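Local coordinates for class II aldolase/adducin domain protein (Pseudomonas syringae pv. phaseolicola 1448A, PDB 3OCR), which is of unknown specific function but belongs to the class II aldolase family, whose members include metal-dependent aldolases and epimerases and the actin-associated adducins, at residues 184-187 / 191-194; 126-131 / 204-209; 109-114 / 173-178. All coordinates share one frame; numbering follows the deposited sequence.

Contact 1 of 3, residues 184-187 / 191-194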
loop_
_atom_site.group_PDB
_atom_site.type_symbol
_atom_site.label_atom_id
_atom_site.label_comp_id
_atom_site.label_asym_id
_atom_site.label_seq_id
_atom_site.Cartn_x
_atom_site.Cartn_y
_atom_site.Cartn_z
ATOM N N VAL A 184 -9.431 -18.256 -18.675
ATOM C CA VAL A 184 -8.478 -17.371 -17.974
ATOM C C VAL A 184 -7.220 -17.291 -18.833
ATOM O O VAL A 184 -6.715 -18.335 -19.280
ATOM C CB VAL A 184 -8.057 -17.941 -16.607
ATOM C CG1 VAL A 184 -7.097 -16.982 -15.917
ATOM C CG2 VAL A 184 -9.281 -18.236 -15.707
HETATM N N MSE A 185 -6.736 -16.066 -19.071
HETATM C CA MSE A 185 -5.553 -15.851 -19.895
HETATM C C MSE A 185 -4.636 -14.786 -19.297
HETATM O O MSE A 185 -5.071 -13.728 -18.785
HETATM C CB MSE A 185 -5.914 -15.478 -21.333
HETATM C CG MSE A 185 -4.690 -15.578 -22.341
HETATM SE SE MSE A 185 -5.227 -15.881 -24.207
HETATM C CE MSE A 185 -6.736 -14.632 -24.044
ATOM N N ILE A 186 -3.351 -15.068 -19.368
ATOM C CA ILE A 186 -2.400 -14.053 -19.019
ATOM C C ILE A 186 -1.868 -13.490 -20.333
ATOM O O ILE A 186 -1.270 -14.203 -21.174
ATOM C CB ILE A 186 -1.303 -14.596 -18.036
ATOM C CG1 ILE A 186 -1.941 -14.868 -16.668
ATOM C CG2 ILE A 186 -0.134 -13.612 -17.903
ATOM C CD1 ILE A 186 -0.982 -15.530 -15.613
ATOM N N LEU A 187 -2.118 -12.206 -20.529
ATOM C CA LEU A 187 -1.619 -11.513 -21.711
ATOM C C LEU A 187 -0.223 -11.023 -21.339
ATOM O O LEU A 187 -0.069 -10.073 -20.589
ATOM C CB LEU A 187 -2.562 -10.344 -22.070
ATOM C CG LEU A 187 -4.031 -10.721 -22.273
ATOM C CD1 LEU A 187 -4.926 -9.490 -22.158
ATOM C CD2 LEU A 187 -4.267 -11.447 -23.613
ATOM N N GLY A 191 -1.272 -7.762 -19.181
ATOM C CA GLY A 191 -2.217 -7.831 -18.048
ATOM C C GLY A 191 -3.031 -9.136 -18.022
ATOM O O GLY A 191 -2.568 -10.211 -18.474
ATOM N N LEU A 192 -4.242 -9.061 -17.487
ATOM C CA LEU A 192 -5.007 -10.283 -17.234
ATOM C C LEU A 192 -6.325 -10.269 -17.976
ATOM O O LEU A 192 -6.943 -9.210 -18.132
ATOM C CB LEU A 192 -5.268 -10.474 -15.729
ATOM C CG LEU A 192 -4.112 -10.393 -14.717
ATOM C CD1 LEU A 192 -4.703 -10.402 -13.310
ATOM C CD2 LEU A 192 -3.083 -11.516 -14.899
ATOM N N LEU A 193 -6.770 -11.456 -18.372
ATOM C CA LEU A 193 -8.060 -11.628 -18.986
ATOM C C LEU A 193 -8.806 -12.828 -18.386
ATOM O O LEU A 193 -8.271 -13.945 -18.246
ATOM C CB LEU A 193 -7.929 -11.732 -20.511
ATOM C CG LEU A 193 -9.264 -11.676 -21.271
ATOM C CD1 LEU A 193 -9.175 -10.862 -22.529
ATOM C CD2 LEU A 193 -9.797 -13.086 -21.553
ATOM N N THR A 194 -10.051 -12.565 -18.026
ATOM C CA THR A 194 -10.915 -13.563 -17.474
ATOM C C THR A 194 -12.231 -13.620 -18.272
ATOM O O THR A 194 -12.740 -12.578 -18.697
ATOM C CB THR A 194 -11.059 -13.188 -16.007
ATOM O OG1 THR A 194 -10.346 -14.128 -15.196
ATOM C CG2 THR A 194 -12.476 -12.979 -15.591
#
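L187 lays its CD1 methyl obliquely over the base of L193, with L187 CD1 4.1 Å from L193 CB. M185, a selenomethionine directly across from L193, touches the same leucine: its chain bends at the selenium (chi3 40°) and brings M185 CE to 4.2 Å from L193 CD2. L193 is therefore the most deeply covered residue of the pair, flanked on one face of the hairpin by both odd-numbered residues of 184-187. On the opposite face I186 and L192 run side by side in the same direction, meeting at 4.0 Å between I186 CG1 and L192 CD2. Further along that face V184 sits across from T194, whose OG1 is buried without a partner in the model.

The antiparallel strands are held by four backbone hydrogen bonds. M185 N gives a short, nearly straight bond of 2.7 Å to L193 O, and L193 N returns one of 2.9 Å to M185 O, lying in the carbonyl plane. Nearer the turn, L187 N reaches G191 O tilted 26° from the carbonyl plane, while G191 N closes the hairpin on L187 O at 3.0 Å. With G191 at a phi of 154°, a CB would press on the carbonyl oxygen of the preceding residue, which calls for glycine.

The hairpin lies between strands 124-128 and 157-160 of the central sheet: 191-196 runs against the first, 184-187 against the second. Helix 169-179 packs on the M185 and L187 face, and helix 199-219 on the V184 and T194 face.

Contact 2 of 3, residues 126-131 / 204-209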
loop_
_atom_site.group_PDB
_atom_site.type_symbol
_atom_site.label_atom_id
_atom_site.label_comp_id
_atom_site.label_asym_id
_atom_site.label_seq_id
_atom_site.Cartn_x
_atom_site.Cartn_y
_atom_site.Cartn_z
ATOM N N LEU A 126 -13.554 -9.936 -19.076
ATOM C CA LEU A 126 -12.908 -8.898 -18.283
ATOM C C LEU A 126 -11.446 -8.767 -18.599
ATOM O O LEU A 126 -10.716 -9.760 -18.665
ATOM C CB LEU A 126 -13.048 -9.234 -16.807
ATOM C CG LEU A 126 -14.448 -9.634 -16.303
ATOM C CD1 LEU A 126 -14.410 -9.987 -14.820
ATOM C CD2 LEU A 126 -15.504 -8.579 -16.579
ATOM N N HIS A 127 -10.976 -7.537 -18.742
ATOM C CA HIS A 127 -9.560 -7.361 -18.950
ATOM C C HIS A 127 -9.025 -6.302 -17.994
ATOM O O HIS A 127 -9.624 -5.240 -17.878
ATOM C CB HIS A 127 -9.285 -6.978 -20.410
ATOM C CG HIS A 127 -7.885 -6.525 -20.640
ATOM N ND1 HIS A 127 -6.791 -7.299 -20.309
ATOM C CD2 HIS A 127 -7.394 -5.359 -21.123
ATOM C CE1 HIS A 127 -5.687 -6.638 -20.604
ATOM N NE2 HIS A 127 -6.025 -5.461 -21.101
ATOM N N THR A 128 -7.933 -6.586 -17.284
ATOM C CA THR A 128 -7.375 -5.573 -16.347
ATOM C C THR A 128 -5.890 -5.306 -16.540
ATOM O O THR A 128 -5.142 -6.148 -17.100
ATOM C CB THR A 128 -7.602 -5.914 -14.831
ATOM O OG1 THR A 128 -7.001 -7.165 -14.541
ATOM C CG2 THR A 128 -9.101 -5.982 -14.442
ATOM N N HIS A 129 -5.479 -4.119 -16.066
ATOM C CA HIS A 129 -4.084 -3.696 -16.063
ATOM C C HIS A 129 -3.680 -3.304 -14.656
ATOM O O HIS A 129 -3.490 -2.121 -14.380
ATOM C CB HIS A 129 -3.883 -2.451 -16.919
ATOM C CG HIS A 129 -3.979 -2.674 -18.393
ATOM N ND1 HIS A 129 -4.042 -1.622 -19.282
ATOM C CD2 HIS A 129 -4.003 -3.804 -19.139
ATOM C CE1 HIS A 129 -4.117 -2.094 -20.514
ATOM N NE2 HIS A 129 -4.097 -3.414 -20.454
ATOM N N THR A 130 -3.554 -4.264 -13.758
ATOM C CA THR A 130 -3.191 -3.972 -12.380
ATOM C C THR A 130 -1.698 -4.107 -12.220
ATOM O O THR A 130 -1.057 -4.806 -13.009
ATOM C CB THR A 130 -3.852 -4.993 -11.390
ATOM O OG1 THR A 130 -3.367 -6.328 -11.669
ATOM C CG2 THR A 130 -5.371 -4.928 -11.493
ATOM N N ARG A 131 -1.145 -3.452 -11.195
ATOM C CA ARG A 131 0.270 -3.561 -10.860
ATOM C C ARG A 131 0.767 -5.010 -10.821
ATOM O O ARG A 131 1.744 -5.365 -11.492
ATOM C CB ARG A 131 0.522 -2.872 -9.512
ATOM C CG ARG A 131 1.926 -2.983 -8.967
ATOM C CD ARG A 131 1.944 -2.663 -7.466
ATOM N NE ARG A 131 1.115 -3.604 -6.714
ATOM C CZ ARG A 131 0.158 -3.263 -5.853
ATOM N NH1 ARG A 131 -0.097 -1.982 -5.608
ATOM N NH2 ARG A 131 -0.537 -4.213 -5.231
ATOM N N GLN A 204 -15.491 -13.670 -10.218
ATOM C CA GLN A 204 -14.931 -14.521 -9.179
ATOM C C GLN A 204 -13.544 -14.968 -9.613
ATOM O O GLN A 204 -12.615 -14.915 -8.828
ATOM C CB GLN A 204 -15.777 -15.774 -8.883
ATOM C CG GLN A 204 -15.189 -16.619 -7.702
ATOM C CD GLN A 204 -16.041 -17.808 -7.279
ATOM O OE1 GLN A 204 -16.792 -18.368 -8.067
ATOM N NE2 GLN A 204 -15.914 -18.205 -6.019
ATOM N N GLN A 205 -13.414 -15.390 -10.868
ATOM C CA GLN A 205 -12.113 -15.811 -11.392
ATOM C C GLN A 205 -11.099 -14.659 -11.377
ATOM O O GLN A 205 -9.924 -14.866 -11.065
ATOM C CB GLN A 205 -12.273 -16.336 -12.817
ATOM C CG GLN A 205 -13.205 -17.555 -12.957
ATOM C CD GLN A 205 -12.833 -18.372 -14.166
ATOM O OE1 GLN A 205 -12.121 -19.371 -14.053
ATOM N NE2 GLN A 205 -13.299 -17.953 -15.335
ATOM N N LEU A 206 -11.549 -13.443 -11.712
ATOM C CA LEU A 206 -10.637 -12.289 -11.762
ATOM C C LEU A 206 -10.127 -11.914 -10.358
ATOM O O LEU A 206 -8.923 -11.703 -10.158
ATOM C CB LEU A 206 -11.287 -11.080 -12.448
ATOM C CG LEU A 206 -10.463 -9.777 -12.477
ATOM C CD1 LEU A 206 -9.241 -9.929 -13.367
ATOM C CD2 LEU A 206 -11.360 -8.590 -12.920
ATOM N N HIS A 207 -11.054 -11.799 -9.417
ATOM C CA HIS A 207 -10.757 -11.599 -7.996
ATOM C C HIS A 207 -9.723 -12.582 -7.457
ATOM O O HIS A 207 -8.781 -12.170 -6.771
ATOM C CB HIS A 207 -12.052 -11.658 -7.179
ATOM C CG HIS A 207 -11.921 -11.167 -5.766
ATOM N ND1 HIS A 207 -12.967 -11.223 -4.869
ATOM C CD2 HIS A 207 -10.891 -10.591 -5.098
ATOM C CE1 HIS A 207 -12.588 -10.713 -3.710
ATOM N NE2 HIS A 207 -11.333 -10.319 -3.823
ATOM N N ALA A 208 -9.898 -13.865 -7.758
ATOM C CA ALA A 208 -8.960 -14.882 -7.303
ATOM C C ALA A 208 -7.615 -14.772 -7.973
ATOM O O ALA A 208 -6.588 -14.974 -7.321
ATOM C CB ALA A 208 -9.522 -16.291 -7.503
ATOM N N LEU A 209 -7.612 -14.464 -9.271
ATOM C CA LEU A 209 -6.377 -14.394 -10.035
ATOM C C LEU A 209 -5.550 -13.189 -9.572
ATOM O O LEU A 209 -4.330 -13.282 -9.449
ATOM C CB LEU A 209 -6.658 -14.306 -11.539
ATOM C CG LEU A 209 -5.426 -14.378 -12.461
ATOM C CD1 LEU A 209 -4.613 -15.672 -12.208
ATOM C CD2 LEU A 209 -5.799 -14.197 -13.956
#
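Helix-on-sheet packing in the class II aldolase fold sets L206 of helix 199-219 against L126 and T128 of strand 124-128. L126 and T128 are two apart on the strand, so both point toward the helix; L206 CD2 settles between them, while L206 CD1 lies against T128 alone. L206 CD2 is 3.9 Å from L126 CD1, the two leucines crossing at a slant, and the same methyl touches T128 CG2 at 3.8 Å. No hydrogen bond crosses the contact, which is a buried meeting of methyl groups with one threonine hydroxyl at its edge. With CG anti to the backbone N (chi1 176°), the fork of L206 reaches the strand, and T194 of the adjacent strand and W50 also border it.

H127, between the two contacting residues, points to the other side of the sheet. There it meets the ring of H190 edge-to-face, and H190 also meets the ring of H129. The three histidines resemble the metal-binding cluster of class II aldolases, though the likeness does not by itself establish a bound metal; the leucine probably packs behind the corresponding site. Beyond the strand, T130 N-caps helix 131-137 through a bond from G133 N, and H129 O receives a hydrogen bond from Y211 of a second subunit.

At the far end of the contact T128 and L206 meet tip to tip: T128 holds its hydroxyl between the backbone N and the carbonyl carbon (chi1 59°), and T128 OG1 comes to 3.7 Å from L206 CD1.

Contact 3 of 3, residues 109-114 / 173-178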
loop_
_atom_site.group_PDB
_atom_site.type_symbol
_atom_site.label_atom_id
_atom_site.label_comp_id
_atom_site.label_asym_id
_atom_site.label_seq_id
_atom_site.Cartn_x
_atom_site.Cartn_y
_atom_site.Cartn_z
ATOM N N TYR A 109 -12.362 -2.281 -27.609
ATOM C CA TYR A 109 -13.401 -3.306 -27.724
ATOM C C TYR A 109 -13.021 -4.522 -28.582
ATOM O O TYR A 109 -13.660 -5.581 -28.498
ATOM C CB TYR A 109 -14.680 -2.676 -28.282
ATOM C CG TYR A 109 -15.845 -3.629 -28.485
ATOM C CD1 TYR A 109 -16.499 -4.216 -27.399
ATOM C CD2 TYR A 109 -16.322 -3.917 -29.769
ATOM C CE1 TYR A 109 -17.599 -5.099 -27.592
ATOM C CE2 TYR A 109 -17.405 -4.804 -29.963
ATOM C CZ TYR A 109 -18.038 -5.378 -28.873
ATOM O OH TYR A 109 -19.125 -6.222 -29.064
ATOM N N VAL A 110 -12.009 -4.367 -29.419
ATOM C CA VAL A 110 -11.597 -5.435 -30.323
ATOM C C VAL A 110 -11.287 -6.762 -29.617
ATOM O O VAL A 110 -11.698 -7.825 -30.084
ATOM C CB VAL A 110 -10.408 -4.989 -31.189
ATOM C CG1 VAL A 110 -9.819 -6.183 -31.960
ATOM C CG2 VAL A 110 -10.861 -3.865 -32.167
ATOM N N ILE A 111 -10.573 -6.711 -28.499
ATOM C CA ILE A 111 -10.284 -7.949 -27.764
ATOM C C ILE A 111 -11.562 -8.637 -27.265
ATOM O O ILE A 111 -11.704 -9.840 -27.381
ATOM C CB ILE A 111 -9.237 -7.746 -26.625
ATOM C CG1 ILE A 111 -8.858 -9.104 -26.023
ATOM C CG2 ILE A 111 -9.722 -6.725 -25.558
ATOM C CD1 ILE A 111 -7.446 -9.150 -25.455
ATOM N N HIS A 112 -12.495 -7.848 -26.745
ATOM C CA HIS A 112 -13.774 -8.348 -26.295
ATOM C C HIS A 112 -14.527 -8.997 -27.450
ATOM O O HIS A 112 -14.994 -10.132 -27.328
ATOM C CB HIS A 112 -14.561 -7.221 -25.614
ATOM C CG HIS A 112 -13.871 -6.703 -24.387
ATOM N ND1 HIS A 112 -14.042 -7.274 -23.142
ATOM C CD2 HIS A 112 -12.944 -5.724 -24.230
ATOM C CE1 HIS A 112 -13.275 -6.648 -22.267
ATOM N NE2 HIS A 112 -12.598 -5.703 -22.899
ATOM N N SER A 113 -14.600 -8.283 -28.573
ATOM C CA SER A 113 -15.247 -8.770 -29.785
ATOM C C SER A 113 -14.640 -10.096 -30.275
ATOM O O SER A 113 -15.364 -11.040 -30.597
ATOM C CB SER A 113 -15.112 -7.717 -30.887
ATOM O OG SER A 113 -15.787 -8.177 -32.036
ATOM N N ALA A 114 -13.315 -10.162 -30.336
ATOM C CA ALA A 114 -12.644 -11.391 -30.798
ATOM C C ALA A 114 -13.017 -12.596 -29.932
ATOM O O ALA A 114 -13.332 -13.679 -30.455
ATOM C CB ALA A 114 -11.118 -11.206 -30.823
ATOM N N GLU A 173 -6.381 -13.943 -34.438
ATOM C CA GLU A 173 -6.408 -15.386 -34.661
ATOM C C GLU A 173 -5.603 -16.112 -33.577
ATOM O O GLU A 173 -6.080 -17.092 -32.999
ATOM C CB GLU A 173 -5.857 -15.752 -36.049
ATOM C CG GLU A 173 -6.553 -15.097 -37.241
ATOM C CD GLU A 173 -5.644 -14.974 -38.493
ATOM O OE1 GLU A 173 -4.431 -15.296 -38.426
ATOM O OE2 GLU A 173 -6.142 -14.544 -39.556
ATOM N N ARG A 174 -4.390 -15.623 -33.309
ATOM C CA ARG A 174 -3.501 -16.240 -32.324
ATOM C C ARG A 174 -4.077 -16.144 -30.916
ATOM O O ARG A 174 -3.926 -17.075 -30.116
ATOM C CB ARG A 174 -2.105 -15.616 -32.389
ATOM C CG ARG A 174 -1.201 -16.201 -33.486
ATOM C CD ARG A 174 0.235 -15.681 -33.366
ATOM N NE ARG A 174 0.328 -14.279 -33.786
ATOM C CZ ARG A 174 0.838 -13.855 -34.938
ATOM N NH1 ARG A 174 1.343 -14.713 -35.825
ATOM N NH2 ARG A 174 0.851 -12.554 -35.203
ATOM N N LEU A 175 -4.759 -15.032 -30.631
ATOM C CA LEU A 175 -5.365 -14.801 -29.318
ATOM C C LEU A 175 -6.422 -15.860 -29.020
ATOM O O LEU A 175 -6.470 -16.398 -27.901
ATOM C CB LEU A 175 -5.982 -13.406 -29.255
ATOM C CG LEU A 175 -6.823 -12.977 -28.064
ATOM C CD1 LEU A 175 -5.945 -12.694 -26.841
ATOM C CD2 LEU A 175 -7.592 -11.715 -28.459
ATOM N N VAL A 176 -7.265 -16.140 -30.017
ATOM C CA VAL A 176 -8.309 -17.157 -29.902
ATOM C C VAL A 176 -7.671 -18.560 -29.816
ATOM O O VAL A 176 -8.049 -19.372 -28.962
ATOM C CB VAL A 176 -9.352 -17.032 -31.062
ATOM C CG1 VAL A 176 -10.257 -18.260 -31.141
ATOM C CG2 VAL A 176 -10.203 -15.744 -30.898
ATOM N N ALA A 177 -6.683 -18.828 -30.671
ATOM C CA ALA A 177 -5.963 -20.096 -30.629
ATOM C C ALA A 177 -5.287 -20.334 -29.280
ATOM O O ALA A 177 -5.364 -21.434 -28.737
ATOM C CB ALA A 177 -4.945 -20.188 -31.775
ATOM N N ASP A 178 -4.658 -19.291 -28.733
ATOM C CA ASP A 178 -4.019 -19.361 -27.423
ATOM C C ASP A 178 -5.024 -19.639 -26.297
ATOM O O ASP A 178 -4.769 -20.466 -25.436
ATOM C CB ASP A 178 -3.250 -18.065 -27.119
ATOM C CG ASP A 178 -2.016 -17.865 -28.001
ATOM O OD1 ASP A 178 -1.429 -18.846 -28.515
ATOM O OD2 ASP A 178 -1.640 -16.695 -28.196
#
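L175, A114 and I111 carry this helix-to-helix contact, and L175 is the residue the other two share. Its side chain points at helix 110-118; with CG anti to the backbone N (chi1 172°), L175 presents CD2 to I111 and A114, while CD1 also turns to strand 184-187. I111 starts off along the flank of its own helix, but its long branch swings across and meets the leucine at about a right angle. I111 CG1 is 3.8 Å from L175 CD2, and the terminal I111 CD1 lies near both methyls, 4.0 Å from L175 CD2 and 4.1 Å from L175 CD1. One turn on, A114 faces the same leucine more loosely, with A114 CB 4.3 Å from L175 CD2. V176 adds a partly exposed border, where V176 CG2 lies 3.8 Å from the carbonyl oxygen A114 O.

The two short helix segments are inclined to each other by 54°, their axes 10.6 Å apart at closest. No hydrogen bond passes between them; R172 of helix 169-179 also touches V110 and A114. Polar groups elsewhere on that helix serve other partners: R174 forms a salt bridge with E163, and D178 accepts a hydrogen bond from H160.

Helix 169-179 connects the parallel neighbouring strands 157-160 and 184-187, making a beta-alpha-beta crossover, and with helix 110-118 beside it the pair gives the layered alpha/beta packing of the class II aldolase fold.

Contact 1 is the middle piece. Its centre is about 8 Å from that of contact 2 and about 12 Å from that of contact 3, whereas the centres of contacts 2 and 3 are about 17 Å apart, their nearest atoms about 4 Å apart without touching. Toward contact 2, strand 191-196 bonds to strand 124-128, L126 N lying 2.8 Å from T194 O; L192 O also takes the ND1 of H127 at 2.9 Å, holding a histidine of the cluster that resembles the family's metal site. Toward contact 3, L175 CD1 packs 3.5 Å from M185 CE, and I111 CD1 lies 3.8 Å from L193 CD1. The sheet is thus sandwiched between the helices of contact 3 and helix 199-219.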